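Local coordinates for protein UDP-galactopyranose mutase (Deinococcus radiodurans, PDB 3HDQ) that probably interconverts UDP-galactopyranose and UDP-galactofuranose, using a bound FAD cofactor, at residues K92-Y97 with Q375-A380; A45-S50 with Q379-F384; D59-I64 with D332-V337. All blocks are in the same frame, centred on the assembly; numbering follows the deposited sequence.

Contact 1 of 3, residues K92-Y97 with Q375-A380; sequences KDVFEY and QVVAQA. With FAD (flavin-adenine dinucleotide), chain L.
Val94 of helix 92-99 packs against Val377 and Ala378 of helix 373-388, two helices of the Rossmann-like, FAD-binding part of the fold. The axes of the two short segments cross almost perpendicularly (89°) and approach to 9.7 Å, so the contact is a compact patch and not a long seam. Val94 is its centre, and its two methyls divide the work. CG1, which lies anti to the backbone N (chi1 169°), runs out to meet Val377 CG1 at 3.8 Å, the two valines meeting at a slant. CG2, the other branch, rests on the methyl of Ala378, with CB 3.9 Å from it. A branched valine suits a place where two different neighbours must be touched at once, while the small alanine lets the backbones come together, the CA atoms of Val94 and Ala378 being 6.3 Å apart. Tyr97, three residues on from Val94, brings its ring obliquely to Val377: CD2 lies 4.0 Å from Val377 CG1, so this one methyl touches both Val94 and the tyrosine. The closest approaches are all between carbon atoms, and no hydrogen bond joins the segments across this mostly buried patch. The polar end of Tyr97 is provided for separately, since its OH is hydrogen-bonded to Glu46 on helix 39-50. Helix 39-50 also lies against helix 373-388, Phe39 touching Val376 and Val377. Val376 turns to the cofactor: both its methyls lie against the junction of the ribityl chain and the first phosphate, with CG2 3.8 Å from FAD O3' and CG1 3.7 Å from the phosphate oxygen FAD O2P.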
loop_
_atom_site.group_PDB
_atom_site.type_symbol
_atom_site.label_atom_id
_atom_site.label_comp_id
_atom_site.label_asym_id
_atom_site.label_seq_id
_atom_site.Cartn_x
_atom_site.Cartn_y
_atom_site.Cartn_z
ATOM N N LYS A 92 8.368 -28.197 -1.529
ATOM C CA LYS A 92 9.615 -27.487 -1.320
ATOM C C LYS A 92 9.815 -26.432 -2.411
ATOM O O LYS A 92 10.309 -25.331 -2.136
ATOM C CB LYS A 92 10.767 -28.493 -1.251
ATOM C CG LYS A 92 12.163 -27.924 -1.167
ATOM C CD LYS A 92 13.155 -29.074 -1.024
ATOM C CE LYS A 92 14.579 -28.589 -0.894
ATOM N NZ LYS A 92 14.982 -27.818 -2.106
ATOM N N ASP A 93 9.393 -26.756 -3.633
ATOM C CA ASP A 93 9.494 -25.823 -4.757
ATOM C C ASP A 93 8.603 -24.574 -4.610
ATOM O O ASP A 93 9.029 -23.467 -4.939
ATOM C CB ASP A 93 9.202 -26.538 -6.085
ATOM C CG ASP A 93 7.784 -27.095 -6.155
ATOM O OD1 ASP A 93 7.311 -27.667 -5.143
ATOM O OD2 ASP A 93 7.138 -26.962 -7.222
ATOM N N VAL A 94 7.368 -24.741 -4.142
ATOM C CA VAL A 94 6.504 -23.582 -3.890
ATOM C C VAL A 94 7.163 -22.733 -2.809
ATOM O O VAL A 94 7.291 -21.520 -2.956
ATOM C CB VAL A 94 5.087 -23.971 -3.421
ATOM C CG1 VAL A 94 4.304 -22.726 -2.908
ATOM C CG2 VAL A 94 4.332 -24.674 -4.545
ATOM N N PHE A 95 7.602 -23.380 -1.731
ATOM C CA PHE A 95 8.257 -22.649 -0.659
ATOM C C PHE A 95 9.502 -21.894 -1.153
ATOM O O PHE A 95 9.700 -20.723 -0.824
ATOM C CB PHE A 95 8.571 -23.547 0.543
ATOM C CG PHE A 95 9.153 -22.797 1.705
ATOM C CD1 PHE A 95 10.514 -22.847 1.971
ATOM C CD2 PHE A 95 8.342 -22.007 2.510
ATOM C CE1 PHE A 95 11.054 -22.136 3.030
ATOM C CE2 PHE A 95 8.871 -21.289 3.561
ATOM C CZ PHE A 95 10.232 -21.356 3.827
ATOM N N GLU A 96 10.320 -22.538 -1.976
ATOM C CA GLU A 96 11.507 -21.856 -2.482
ATOM C C GLU A 96 11.173 -20.733 -3.479
ATOM O O GLU A 96 11.776 -19.664 -3.449
ATOM C CB GLU A 96 12.524 -22.860 -3.042
ATOM C CG GLU A 96 13.082 -23.769 -1.929
ATOM C CD GLU A 96 14.288 -24.590 -2.338
ATOM O OE1 GLU A 96 14.402 -24.958 -3.528
ATOM O OE2 GLU A 96 15.121 -24.876 -1.453
ATOM N N TYR A 97 10.191 -20.964 -4.340
ATOM C CA TYR A 97 9.766 -19.937 -5.277
ATOM C C TYR A 97 9.382 -18.648 -4.543
ATOM O O TYR A 97 9.915 -17.574 -4.818
ATOM C CB TYR A 97 8.604 -20.442 -6.118
ATOM C CG TYR A 97 7.974 -19.355 -6.931
ATOM C CD1 TYR A 97 8.561 -18.923 -8.110
ATOM C CD2 TYR A 97 6.803 -18.743 -6.510
ATOM C CE1 TYR A 97 8.002 -17.914 -8.847
ATOM C CE2 TYR A 97 6.236 -17.738 -7.240
ATOM C CZ TYR A 97 6.839 -17.322 -8.414
ATOM O OH TYR A 97 6.272 -16.305 -9.154
ATOM N N GLN A 375 -1.270 -24.310 -3.105
ATOM C CA GLN A 375 -1.824 -25.067 -4.236
ATOM C C GLN A 375 -2.098 -24.165 -5.423
ATOM O O GLN A 375 -1.894 -24.564 -6.567
ATOM C CB GLN A 375 -3.126 -25.774 -3.842
ATOM C CG GLN A 375 -2.959 -26.838 -2.772
ATOM C CD GLN A 375 -4.291 -27.379 -2.291
ATOM O OE1 GLN A 375 -5.080 -26.667 -1.659
ATOM N NE2 GLN A 375 -4.550 -28.644 -2.585
ATOM N N VAL A 376 -2.571 -22.950 -5.162
ATOM C CA VAL A 376 -2.733 -22.001 -6.259
ATOM C C VAL A 376 -1.376 -21.637 -6.868
ATOM O O VAL A 376 -1.241 -21.619 -8.088
ATOM C CB VAL A 376 -3.540 -20.746 -5.879
ATOM C CG1 VAL A 376 -3.480 -19.710 -7.005
ATOM C CG2 VAL A 376 -4.994 -21.135 -5.599
ATOM N N VAL A 377 -0.370 -21.375 -6.034
ATOM C CA VAL A 377 0.964 -21.118 -6.566
ATOM C C VAL A 377 1.424 -22.289 -7.459
ATOM O O VAL A 377 1.892 -22.085 -8.579
ATOM C CB VAL A 377 2.006 -20.831 -5.460
ATOM C CG1 VAL A 377 3.394 -20.754 -6.056
ATOM C CG2 VAL A 377 1.684 -19.524 -4.727
ATOM N N ALA A 378 1.259 -23.512 -6.975
ATOM C CA ALA A 378 1.667 -24.694 -7.736
ATOM C C ALA A 378 0.899 -24.787 -9.047
ATOM O O ALA A 378 1.462 -25.154 -10.073
ATOM C CB ALA A 378 1.468 -25.982 -6.907
ATOM N N GLN A 379 -0.391 -24.461 -9.000
ATOM C CA GLN A 379 -1.208 -24.447 -10.214
ATOM C C GLN A 379 -0.660 -23.434 -11.221
ATOM O O GLN A 379 -0.524 -23.733 -12.411
ATOM C CB GLN A 379 -2.683 -24.139 -9.898
ATOM C CG GLN A 379 -3.642 -24.468 -11.048
ATOM C CD GLN A 379 -5.059 -23.934 -10.832
ATOM O OE1 GLN A 379 -5.252 -22.819 -10.338
ATOM N NE2 GLN A 379 -6.059 -24.734 -11.216
ATOM N N ALA A 380 -0.352 -22.236 -10.738
ATOM C CA ALA A 380 0.141 -21.162 -11.599
ATOM C C ALA A 380 1.496 -21.503 -12.237
ATOM O O ALA A 380 1.715 -21.236 -13.420
ATOM C CB ALA A 380 0.209 -19.839 -10.817
HETATM P PA FAD L . -8.032 -14.420 -5.547
HETATM O O1A FAD L . -7.307 -14.003 -4.407
HETATM O O2A FAD L . -9.401 -14.467 -5.236
HETATM O O5B FAD L . -7.764 -13.361 -6.643
HETATM C C5B FAD L . -8.468 -13.253 -7.822
HETATM C C4B FAD L . -8.536 -11.799 -8.159
HETATM O O4B FAD L . -9.221 -11.619 -9.346
HETATM C C3B FAD L . -9.336 -11.079 -7.101
HETATM O O3B FAD L . -8.586 -10.144 -6.401
HETATM C C2B FAD L . -10.426 -10.401 -7.861
HETATM O O2B FAD L . -10.587 -9.118 -7.390
HETATM C C1B FAD L . -9.929 -10.439 -9.276
HETATM N N9A FAD L . -11.026 -10.347 -10.233
HETATM C C8A FAD L . -12.116 -11.116 -10.336
HETATM N N7A FAD L . -12.866 -10.695 -11.323
HETATM C C5A FAD L . -12.279 -9.646 -11.874
HETATM C C6A FAD L . -12.605 -8.812 -12.920
HETATM N N6A FAD L . -13.601 -9.082 -13.692
HETATM N N1A FAD L . -11.789 -7.793 -13.262
HETATM C C2A FAD L . -10.655 -7.577 -12.565
HETATM N N3A FAD L . -10.336 -8.394 -11.540
HETATM C C4A FAD L . -11.129 -9.403 -11.186
HETATM N N1 FAD L . -5.162 -20.214 2.079
HETATM C C2 FAD L . -4.141 -20.733 2.770
HETATM O O2 FAD L . -3.260 -21.329 2.227
HETATM N N3 FAD L . -4.123 -20.560 4.096
HETATM C C4 FAD L . -5.112 -19.873 4.716
HETATM O O4 FAD L . -5.109 -19.712 5.889
HETATM C C4X FAD L . -6.137 -19.374 3.999
HETATM N N5 FAD L . -7.124 -18.708 4.630
HETATM C C5X FAD L . -8.147 -18.204 3.912
HETATM C C6 FAD L . -9.142 -17.515 4.563
HETATM C C7 FAD L . -10.184 -16.997 3.846
HETATM C C7M FAD L . -11.262 -16.263 4.530
HETATM C C8 FAD L . -10.228 -17.150 2.490
HETATM C C8M FAD L . -11.384 -16.577 1.762
HETATM C C9 FAD L . -9.223 -17.836 1.839
HETATM C C9A FAD L . -8.177 -18.374 2.545
HETATM N N10 FAD L . -7.169 -19.048 1.918
HETATM C C10 FAD L . -6.161 -19.547 2.662
HETATM C "C1'" FAD L . -7.219 -19.356 0.466
HETATM C "C2'" FAD L . -6.598 -18.284 -0.400
HETATM O "O2'" FAD L . -7.351 -17.143 -0.196
HETATM C "C3'" FAD L . -6.633 -18.617 -1.888
HETATM O "O3'" FAD L . -5.896 -19.700 -2.249
HETATM C "C4'" FAD L . -5.892 -17.593 -2.666
HETATM O "O4'" FAD L . -6.018 -16.421 -1.921
HETATM C "C5'" FAD L . -6.509 -17.514 -4.031
HETATM O "O5'" FAD L . -5.712 -16.956 -5.009
HETATM P P FAD L . -6.355 -16.592 -6.374
HETATM O O1P FAD L . -5.442 -15.823 -7.124
HETATM O O2P FAD L . -6.609 -17.809 -7.046
HETATM O O3P FAD L . -7.694 -15.842 -6.097
#

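Contact 2 of 3, residues A45-S50 with Q379-F384; sequences AERLAS and QALATF
Arg47 lays the aliphatic base of its side chain over the ring of Phe384. Its CB stands 3.5 Å from the ring centroid and only 9° off the normal, a CH-pi contact over the middle of the face. The ring gets there because Phe384 CG is anti to the backbone N (chi1 173°), which carries it out from its own helix to the neighbouring one. Arg47 then bends at chi2 and chi3: CD passes 4.1 Å from Leu381 CD2, and the guanidinium folds back so that NE and NH1 each take one oxygen of Glu46. NE reaches Glu46 OE1 at 2.8 Å and NH1 reaches OE2 at 2.9 Å, the latter bond nearly straight. An arginine suits this partly exposed place, giving its methylenes to the ring and its charge to the carboxylate, which also forms a salt bridge with Arg100. Leu48 completes the ring's surroundings, CD1 lying in the ring plane at the edge, 3.7 Å from CE1. With an alanine here instead of Phe384, Arg47 CB and Leu48 CD1 would probably lose their shared partner and a gap would open between the helices. The segments run at a shallow 30° to each other, helix 373-388 lying along one flank of helix 39-50, which in turn packs through Ala45 and Leu48 on strand 55-58 and through Ala45 and Ala49 on strand 235-239 of the parallel sheet.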
loop_
_atom_site.group_PDB
_atom_site.type_symbol
_atom_site.label_atom_id
_atom_site.label_comp_id
_atom_site.label_asym_id
_atom_site.label_seq_id
_atom_site.Cartn_x
_atom_site.Cartn_y
_atom_site.Cartn_z
ATOM N N ALA A 45 2.130 -13.471 -13.827
ATOM C CA ALA A 45 2.687 -12.197 -14.265
ATOM C C ALA A 45 4.199 -12.193 -14.068
ATOM O O ALA A 45 4.948 -11.743 -14.934
ATOM C CB ALA A 45 2.040 -11.040 -13.528
ATOM N N GLU A 46 4.652 -12.707 -12.931
ATOM C CA GLU A 46 6.087 -12.724 -12.634
ATOM C C GLU A 46 6.861 -13.651 -13.576
ATOM O O GLU A 46 7.897 -13.265 -14.122
ATOM C CB GLU A 46 6.338 -13.110 -11.167
ATOM C CG GLU A 46 7.803 -13.030 -10.739
ATOM C CD GLU A 46 8.584 -14.295 -11.065
ATOM O OE1 GLU A 46 8.018 -15.404 -10.946
ATOM O OE2 GLU A 46 9.769 -14.183 -11.435
ATOM N N ARG A 47 6.357 -14.875 -13.746
ATOM C CA ARG A 47 6.985 -15.855 -14.627
ATOM C C ARG A 47 7.031 -15.371 -16.076
ATOM O O ARG A 47 8.080 -15.394 -16.698
ATOM C CB ARG A 47 6.266 -17.202 -14.550
ATOM C CG ARG A 47 6.402 -17.908 -13.200
ATOM C CD ARG A 47 7.807 -18.493 -13.001
ATOM N NE ARG A 47 8.787 -17.448 -12.729
ATOM C CZ ARG A 47 10.077 -17.532 -13.033
ATOM N NH1 ARG A 47 10.896 -16.525 -12.748
ATOM N NH2 ARG A 47 10.542 -18.619 -13.632
ATOM N N LEU A 48 5.893 -14.938 -16.610
ATOM C CA LEU A 48 5.847 -14.481 -17.994
ATOM C C LEU A 48 6.778 -13.265 -18.183
ATOM O O LEU A 48 7.486 -13.159 -19.188
ATOM C CB LEU A 48 4.412 -14.142 -18.420
ATOM C CG LEU A 48 3.397 -15.144 -19.013
ATOM C CD1 LEU A 48 4.040 -16.274 -19.820
ATOM C CD2 LEU A 48 2.400 -15.687 -17.996
ATOM N N ALA A 49 6.795 -12.373 -17.193
ATOM C CA ALA A 49 7.619 -11.161 -17.257
ATOM C C ALA A 49 9.108 -11.485 -17.350
ATOM O O ALA A 49 9.856 -10.831 -18.092
ATOM C CB ALA A 49 7.360 -10.279 -16.052
ATOM N N SER A 50 9.529 -12.489 -16.582
ATOM C CA SER A 50 10.933 -12.857 -16.511
ATOM C C SER A 50 11.388 -13.500 -17.822
ATOM O O SER A 50 12.580 -13.553 -18.110
ATOM C CB SER A 50 11.165 -13.831 -15.363
ATOM O OG SER A 50 10.720 -15.133 -15.734
ATOM N N GLN A 379 -0.391 -24.461 -9.000
ATOM C CA GLN A 379 -1.208 -24.447 -10.214
ATOM C C GLN A 379 -0.660 -23.434 -11.221
ATOM O O GLN A 379 -0.524 -23.733 -12.411
ATOM C CB GLN A 379 -2.683 -24.139 -9.898
ATOM C CG GLN A 379 -3.642 -24.468 -11.048
ATOM C CD GLN A 379 -5.059 -23.934 -10.832
ATOM O OE1 GLN A 379 -5.252 -22.819 -10.338
ATOM N NE2 GLN A 379 -6.059 -24.734 -11.216
ATOM N N ALA A 380 -0.352 -22.236 -10.738
ATOM C CA ALA A 380 0.141 -21.162 -11.599
ATOM C C ALA A 380 1.496 -21.503 -12.237
ATOM O O ALA A 380 1.715 -21.236 -13.420
ATOM C CB ALA A 380 0.209 -19.839 -10.817
ATOM N N LEU A 381 2.396 -22.100 -11.454
ATOM C CA LEU A 381 3.705 -22.501 -11.957
ATOM C C LEU A 381 3.541 -23.556 -13.033
ATOM O O LEU A 381 4.250 -23.537 -14.035
ATOM C CB LEU A 381 4.595 -23.048 -10.839
ATOM C CG LEU A 381 5.001 -22.034 -9.767
ATOM C CD1 LEU A 381 5.804 -22.719 -8.666
ATOM C CD2 LEU A 381 5.788 -20.886 -10.384
ATOM N N ALA A 382 2.610 -24.481 -12.822
ATOM C CA ALA A 382 2.395 -25.558 -13.787
ATOM C C ALA A 382 1.739 -25.031 -15.063
ATOM O O ALA A 382 2.020 -25.515 -16.152
ATOM C CB ALA A 382 1.558 -26.687 -13.171
ATOM N N THR A 383 0.873 -24.030 -14.920
ATOM C CA THR A 383 0.267 -23.390 -16.077
ATOM C C THR A 383 1.343 -22.672 -16.888
ATOM O O THR A 383 1.310 -22.688 -18.116
ATOM C CB THR A 383 -0.851 -22.403 -15.673
ATOM O OG1 THR A 383 -1.932 -23.125 -15.082
ATOM C CG2 THR A 383 -1.379 -21.649 -16.875
ATOM N N PHE A 384 2.305 -22.056 -16.201
ATOM C CA PHE A 384 3.384 -21.350 -16.885
ATOM C C PHE A 384 4.197 -22.303 -17.759
ATOM O O PHE A 384 4.458 -22.006 -18.923
ATOM C CB PHE A 384 4.296 -20.617 -15.896
ATOM C CG PHE A 384 5.523 -20.017 -16.535
ATOM C CD1 PHE A 384 5.403 -19.004 -17.479
ATOM C CD2 PHE A 384 6.796 -20.469 -16.191
ATOM C CE1 PHE A 384 6.526 -18.451 -18.069
ATOM C CE2 PHE A 384 7.928 -19.922 -16.770
ATOM C CZ PHE A 384 7.799 -18.910 -17.714
#

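Contact 3 of 3, residues D59-I64 with D332-V337; sequences DRRPHI and DPYYPV. With FAD (flavin-adenine dinucleotide), chain L.
Arg61 and Asp332 have the nearest CA atoms here, yet these lie 11.1 Å apart, so an irregular loop and the bulged end of a strand meet through side chains alone. Arg61 spans the distance with a chain extended from CG to NE. Its NH2 meets two partners at the guanidinium edge: Asp332 OD2 at 3.7 Å, a long salt bridge, and Tyr334 CE2, where the arginine plane and the ring are nearly coplanar (28° apart). The ribose hydroxyl O2B of FAD lies over one face of the same guanidinium, and NH1 gives a weak hydrogen bond to FAD O3B. Asp59 suits its place as a two-pronged acceptor: OD1 takes FAD O2B at 2.8 Å, while OD2 takes FAD O3B at 2.9 Å. OD1 also accepts from Arg61 N through its anti lone pair, an Asx turn that fixes the carboxylate. Arg60 sets its guanidinium, tilted, over the adenine rim, NH1 2.8 Å from FAD N7A. On the other segment, Tyr334 CB touches the flavin methyl C8M, and Tyr335 OH is hydrogen-bonded to the substrate diphosphate. An acidic residue just after the second strand, holding both ribose hydroxyls, is the hallmark of the dinucleotide-binding Rossmann fold.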
loop_
_atom_site.group_PDB
_atom_site.type_symbol
_atom_site.label_atom_id
_atom_site.label_comp_id
_atom_site.label_asym_id
_atom_site.label_seq_id
_atom_site.Cartn_x
_atom_site.Cartn_y
_atom_site.Cartn_z
ATOM N N ASP A 59 -6.876 -5.559 -11.807
ATOM C CA ASP A 59 -7.785 -6.028 -10.763
ATOM C C ASP A 59 -8.829 -4.956 -10.514
ATOM O O ASP A 59 -8.523 -3.761 -10.521
ATOM C CB ASP A 59 -7.016 -6.358 -9.476
ATOM C CG ASP A 59 -7.772 -7.328 -8.560
ATOM O OD1 ASP A 59 -8.892 -7.000 -8.099
ATOM O OD2 ASP A 59 -7.229 -8.417 -8.284
ATOM N N ARG A 60 -10.066 -5.372 -10.293
ATOM C CA ARG A 60 -11.122 -4.409 -10.021
ATOM C C ARG A 60 -10.976 -3.837 -8.620
ATOM O O ARG A 60 -11.535 -2.781 -8.323
ATOM C CB ARG A 60 -12.502 -5.052 -10.186
ATOM C CG ARG A 60 -12.999 -5.780 -8.949
ATOM C CD ARG A 60 -13.601 -7.136 -9.294
ATOM N NE ARG A 60 -14.819 -7.031 -10.093
ATOM C CZ ARG A 60 -15.511 -8.079 -10.545
ATOM N NH1 ARG A 60 -15.115 -9.319 -10.268
ATOM N NH2 ARG A 60 -16.604 -7.888 -11.279
ATOM N N ARG A 61 -10.239 -4.530 -7.752
ATOM C CA ARG A 61 -9.978 -3.989 -6.413
ATOM C C ARG A 61 -8.929 -2.884 -6.500
ATOM O O ARG A 61 -8.236 -2.780 -7.508
ATOM C CB ARG A 61 -9.556 -5.099 -5.448
ATOM C CG ARG A 61 -10.720 -5.976 -5.031
ATOM C CD ARG A 61 -10.247 -7.263 -4.396
ATOM N NE ARG A 61 -11.367 -7.982 -3.794
ATOM C CZ ARG A 61 -11.336 -9.264 -3.455
ATOM N NH1 ARG A 61 -10.239 -9.976 -3.656
ATOM N NH2 ARG A 61 -12.410 -9.837 -2.922
ATOM N N PRO A 62 -8.828 -2.037 -5.465
ATOM C CA PRO A 62 -7.873 -0.924 -5.549
ATOM C C PRO A 62 -6.502 -1.317 -5.039
ATOM O O PRO A 62 -5.676 -0.442 -4.818
ATOM C CB PRO A 62 -8.460 0.133 -4.604
ATOM C CG PRO A 62 -9.576 -0.578 -3.815
ATOM C CD PRO A 62 -9.581 -2.027 -4.200
ATOM N N HIS A 63 -6.257 -2.609 -4.854
ATOM C CA HIS A 63 -4.977 -3.071 -4.327
ATOM C C HIS A 63 -4.614 -4.402 -4.973
ATOM O O HIS A 63 -5.475 -5.053 -5.550
ATOM C CB HIS A 63 -5.080 -3.257 -2.817
ATOM C CG HIS A 63 -6.087 -4.292 -2.420
ATOM N ND1 HIS A 63 -5.898 -5.636 -2.653
ATOM C CD2 HIS A 63 -7.303 -4.178 -1.831
ATOM C CE1 HIS A 63 -6.950 -6.308 -2.217
ATOM N NE2 HIS A 63 -7.815 -5.447 -1.714
ATOM N N ILE A 64 -3.349 -4.803 -4.867
ATOM C CA ILE A 64 -2.898 -6.094 -5.375
ATOM C C ILE A 64 -3.092 -7.195 -4.318
ATOM O O ILE A 64 -3.563 -6.927 -3.206
ATOM C CB ILE A 64 -1.408 -6.044 -5.801
ATOM C CG1 ILE A 64 -0.518 -5.712 -4.595
ATOM C CG2 ILE A 64 -1.211 -5.017 -6.914
ATOM C CD1 ILE A 64 0.968 -5.659 -4.886
ATOM N N ASP A 332 -18.903 -10.892 -2.629
ATOM C CA ASP A 332 -17.763 -11.358 -3.430
ATOM C C ASP A 332 -17.506 -12.843 -3.192
ATOM O O ASP A 332 -17.570 -13.310 -2.058
ATOM C CB ASP A 332 -16.486 -10.573 -3.116
ATOM C CG ASP A 332 -16.551 -9.134 -3.581
ATOM O OD1 ASP A 332 -17.371 -8.822 -4.475
ATOM O OD2 ASP A 332 -15.766 -8.320 -3.048
ATOM N N PRO A 333 -17.207 -13.589 -4.265
ATOM C CA PRO A 333 -17.070 -15.040 -4.128
ATOM C C PRO A 333 -15.728 -15.385 -3.495
ATOM O O PRO A 333 -14.710 -14.895 -3.980
ATOM C CB PRO A 333 -17.111 -15.536 -5.583
ATOM C CG PRO A 333 -16.586 -14.381 -6.399
ATOM C CD PRO A 333 -16.894 -13.108 -5.626
ATOM N N TYR A 334 -15.730 -16.207 -2.444
ATOM C CA TYR A 334 -14.491 -16.639 -1.787
ATOM C C TYR A 334 -14.298 -18.159 -1.802
ATOM O O TYR A 334 -13.167 -18.637 -1.775
ATOM C CB TYR A 334 -14.427 -16.156 -0.333
ATOM C CG TYR A 334 -14.442 -14.653 -0.152
ATOM C CD1 TYR A 334 -15.357 -14.055 0.700
ATOM C CD2 TYR A 334 -13.544 -13.835 -0.827
ATOM C CE1 TYR A 334 -15.386 -12.697 0.877
ATOM C CE2 TYR A 334 -13.564 -12.463 -0.652
ATOM C CZ TYR A 334 -14.491 -11.899 0.201
ATOM O OH TYR A 334 -14.527 -10.528 0.393
ATOM N N TYR A 335 -15.398 -18.909 -1.841
ATOM C CA TYR A 335 -15.342 -20.369 -1.803
ATOM C C TYR A 335 -16.200 -20.989 -2.900
ATOM O O TYR A 335 -17.378 -20.658 -3.021
ATOM C CB TYR A 335 -15.924 -20.896 -0.490
ATOM C CG TYR A 335 -15.256 -20.463 0.803
ATOM C CD1 TYR A 335 -15.568 -19.248 1.398
ATOM C CD2 TYR A 335 -14.354 -21.300 1.455
ATOM C CE1 TYR A 335 -14.980 -18.868 2.580
ATOM C CE2 TYR A 335 -13.762 -20.925 2.641
ATOM C CZ TYR A 335 -14.079 -19.711 3.200
ATOM O OH TYR A 335 -13.491 -19.330 4.378
ATOM N N PRO A 336 -15.634 -21.925 -3.673
ATOM C CA PRO A 336 -16.527 -22.793 -4.439
ATOM C C PRO A 336 -17.303 -23.651 -3.442
ATOM O O PRO A 336 -16.862 -23.790 -2.295
ATOM C CB PRO A 336 -15.565 -23.690 -5.234
ATOM C CG PRO A 336 -14.192 -23.134 -5.008
ATOM C CD PRO A 336 -14.234 -22.369 -3.733
ATOM N N VAL A 337 -18.424 -24.224 -3.870
ATOM C CA VAL A 337 -19.266 -25.038 -2.997
ATOM C C VAL A 337 -19.306 -26.499 -3.478
ATOM O O VAL A 337 -20.237 -26.905 -4.170
ATOM C CB VAL A 337 -20.696 -24.457 -2.937
ATOM C CG1 VAL A 337 -21.566 -25.235 -1.955
ATOM C CG2 VAL A 337 -20.648 -22.975 -2.569
HETATM P PA FAD L . -8.032 -14.420 -5.547
HETATM O O1A FAD L . -7.307 -14.003 -4.407
HETATM O O2A FAD L . -9.401 -14.467 -5.236
HETATM O O5B FAD L . -7.764 -13.361 -6.643
HETATM C C5B FAD L . -8.468 -13.253 -7.822
HETATM C C4B FAD L . -8.536 -11.799 -8.159
HETATM O O4B FAD L . -9.221 -11.619 -9.346
HETATM C C3B FAD L . -9.336 -11.079 -7.101
HETATM O O3B FAD L . -8.586 -10.144 -6.401
HETATM C C2B FAD L . -10.426 -10.401 -7.861
HETATM O O2B FAD L . -10.587 -9.118 -7.390
HETATM C C1B FAD L . -9.929 -10.439 -9.276
HETATM N N9A FAD L . -11.026 -10.347 -10.233
HETATM C C8A FAD L . -12.116 -11.116 -10.336
HETATM N N7A FAD L . -12.866 -10.695 -11.323
HETATM C C5A FAD L . -12.279 -9.646 -11.874
HETATM C C6A FAD L . -12.605 -8.812 -12.920
HETATM N N6A FAD L . -13.601 -9.082 -13.692
HETATM N N1A FAD L . -11.789 -7.793 -13.262
HETATM C C2A FAD L . -10.655 -7.577 -12.565
HETATM N N3A FAD L . -10.336 -8.394 -11.540
HETATM C C4A FAD L . -11.129 -9.403 -11.186
HETATM N N1 FAD L . -5.162 -20.214 2.079
HETATM C C2 FAD L . -4.141 -20.733 2.770
HETATM O O2 FAD L . -3.260 -21.329 2.227
HETATM N N3 FAD L . -4.123 -20.560 4.096
HETATM C C4 FAD L . -5.112 -19.873 4.716
HETATM O O4 FAD L . -5.109 -19.712 5.889
HETATM C C4X FAD L . -6.137 -19.374 3.999
HETATM N N5 FAD L . -7.124 -18.708 4.630
HETATM C C5X FAD L . -8.147 -18.204 3.912
HETATM C C6 FAD L . -9.142 -17.515 4.563
HETATM C C7 FAD L . -10.184 -16.997 3.846
HETATM C C7M FAD L . -11.262 -16.263 4.530
HETATM C C8 FAD L . -10.228 -17.150 2.490
HETATM C C8M FAD L . -11.384 -16.577 1.762
HETATM C C9 FAD L . -9.223 -17.836 1.839
HETATM C C9A FAD L . -8.177 -18.374 2.545
HETATM N N10 FAD L . -7.169 -19.048 1.918
HETATM C C10 FAD L . -6.161 -19.547 2.662
HETATM C "C1'" FAD L . -7.219 -19.356 0.466
HETATM C "C2'" FAD L . -6.598 -18.284 -0.400
HETATM O "O2'" FAD L . -7.351 -17.143 -0.196
HETATM C "C3'" FAD L . -6.633 -18.617 -1.888
HETATM O "O3'" FAD L . -5.896 -19.700 -2.249
HETATM C "C4'" FAD L . -5.892 -17.593 -2.666
HETATM O "O4'" FAD L . -6.018 -16.421 -1.921
HETATM C "C5'" FAD L . -6.509 -17.514 -4.031
HETATM O "O5'" FAD L . -5.712 -16.956 -5.009
HETATM P P FAD L . -6.355 -16.592 -6.374
HETATM O O1P FAD L . -5.442 -15.823 -7.124
HETATM O O2P FAD L . -6.609 -17.809 -7.046
HETATM O O3P FAD L . -7.694 -15.842 -6.097
#

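Overall arrangement
From the N terminus, helix 39-50 comes first and opens the widest loop, which contact 2 closes at helix 373-388. The loop after strand 55-58 follows and joins strand 320-336 in contact 3, whose span lies wholly within that of contact 2. Helix 92-99 starts inside the span of contact 3 but finds its partner beyond it, so contacts 1 and 3 cross. Contacts 1 and 2 end on one helix, sharing Gln379 and Ala380, with centres about 10 Å apart; they gather two early helices onto the last one. Contact 3, centred about 20 Å from both centres, ties the ribose-binding loop after strand 55-58 of the parallel sheet to the mixed sheet. FAD touches contacts 1 and 3.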